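Local structure of mandelate racemase/muconate lactonizing protein (Alicyclobacillus acidocaldarius LAA1, 3QLD) at residues A52-T55 / E59-D62. The protein is of unspecified function but belongs to the mandelate racemase/muconate lactonizing family of the enolase superfamily, pairing an N-terminal domain with a TIM-barrel-type domain. Residues are numbered along the deposited sequence; the frame is centred on the assembly and turned at random.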
loop_
_atom_site.group_PDB
_atom_site.type_symbol
_atom_site.label_atom_id
_atom_site.label_comp_id
_atom_site.label_asym_id
_atom_site.label_seq_id
_atom_site.Cartn_x
_atom_site.Cartn_y
_atom_site.Cartn_z
ATOM N N ALA A 52 15.334 -2.409 -0.771
ATOM C CA ALA A 52 15.532 -2.544 -2.231
ATOM C C ALA A 52 14.383 -3.373 -2.849
ATOM O O ALA A 52 13.958 -3.104 -3.967
ATOM C CB ALA A 52 16.868 -3.263 -2.534
ATOM N N GLU A 53 13.898 -4.364 -2.136
ATOM C CA GLU A 53 12.756 -5.183 -2.696
ATOM C C GLU A 53 11.502 -4.960 -1.841
ATOM O O GLU A 53 11.628 -4.747 -0.652
ATOM C CB GLU A 53 13.117 -6.685 -2.697
ATOM C CG GLU A 53 14.246 -7.071 -3.664
ATOM C CD GLU A 53 13.883 -6.793 -5.110
ATOM O OE1 GLU A 53 12.684 -6.901 -5.480
ATOM O OE2 GLU A 53 14.795 -6.444 -5.863
ATOM N N PRO A 54 10.278 -4.995 -2.453
ATOM C CA PRO A 54 9.022 -4.865 -1.770
ATOM C C PRO A 54 8.592 -6.125 -1.048
ATOM O O PRO A 54 7.479 -6.592 -1.241
ATOM C CB PRO A 54 8.041 -4.455 -2.895
ATOM C CG PRO A 54 8.502 -5.355 -4.054
ATOM C CD PRO A 54 10.088 -5.312 -3.886
ATOM N N THR A 55 9.476 -6.626 -0.196
ATOM C CA THR A 55 9.254 -7.911 0.515
ATOM C C THR A 55 8.924 -7.720 1.993
ATOM O O THR A 55 8.398 -8.625 2.658
ATOM C CB THR A 55 10.458 -8.820 0.449
ATOM O OG1 THR A 55 11.583 -8.137 0.971
ATOM C CG2 THR A 55 10.729 -9.332 -0.987
ATOM N N GLU A 59 6.532 -0.572 -0.477
ATOM C CA GLU A 59 7.503 0.446 -0.995
ATOM C C GLU A 59 8.896 -0.157 -1.206
ATOM O O GLU A 59 9.341 -1.022 -0.457
ATOM C CB GLU A 59 7.504 1.706 -0.041
ATOM C CG GLU A 59 6.105 2.438 0.016
ATOM C CD GLU A 59 6.219 3.641 0.959
ATOM O OE1 GLU A 59 6.716 4.670 0.467
ATOM O OE2 GLU A 59 5.939 3.497 2.157
ATOM N N CYS A 60 9.597 0.248 -2.260
ATOM C CA CYS A 60 10.955 -0.153 -2.364
ATOM C C CYS A 60 11.722 1.068 -2.880
ATOM O O CYS A 60 11.114 2.123 -3.224
ATOM C CB CYS A 60 11.098 -1.409 -3.266
ATOM S SG CYS A 60 10.644 -1.046 -5.080
ATOM N N THR A 61 13.040 0.933 -2.996
ATOM C CA THR A 61 13.913 2.069 -3.341
ATOM C C THR A 61 13.510 2.688 -4.661
ATOM O O THR A 61 13.402 3.896 -4.779
ATOM C CB THR A 61 15.368 1.688 -3.447
ATOM O OG1 THR A 61 15.679 0.853 -2.354
ATOM C CG2 THR A 61 16.253 2.992 -3.306
ATOM N N ASP A 62 13.221 1.823 -5.633
ATOM C CA ASP A 62 12.902 2.270 -6.975
ATOM C C ASP A 62 11.635 3.100 -7.016
ATOM O O ASP A 62 11.561 4.170 -7.692
ATOM C CB ASP A 62 12.723 1.040 -7.914
ATOM C CG ASP A 62 14.025 0.508 -8.477
ATOM O OD1 ASP A 62 15.072 1.201 -8.459
ATOM O OD2 ASP A 62 13.995 -0.648 -8.936
HETATM O O HOH W 1 14.272 -1.109 -5.710
#
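The flat peptide joining E53 to P54 receives C60 on one face, where C60 CB stands almost squarely over E53 C at 3.8 Å, while the E53 side chain leaves from the opposite face. C60 CB lies over the same face above P54 CD, 4.1 Å away. C60 CB also touches A52 O at 3.4 Å; a chi1 of 66° places SG between the backbone N and the carbonyl carbon of C60, 4.1 Å from A52 O. Segments 52-55 and 59-62 illustrate close packing combined with pairing through solvent: a water donates to A52 O (2.7 Å) and accepts from D62 N (3.1 Å), the amide two residues past the N-cap residue C60. Beside this bridge, the L51 and T61 backbones bond directly. T61 OG1 comes alongside A52 CA (3.4 Å) and makes a weak hydrogen bond to L51 O. P54 centres an inverse gamma turn that bends the chain here. Beyond the loop, E53 and D62 both bond to H71 of the second subunit, and E59 holds the backbone of M106 and S107. Within the family's N-terminal domain, the contact joins the loop after strand 43-48 to the start of helix 61-80, with A52 and T61 resting against strand 25-38.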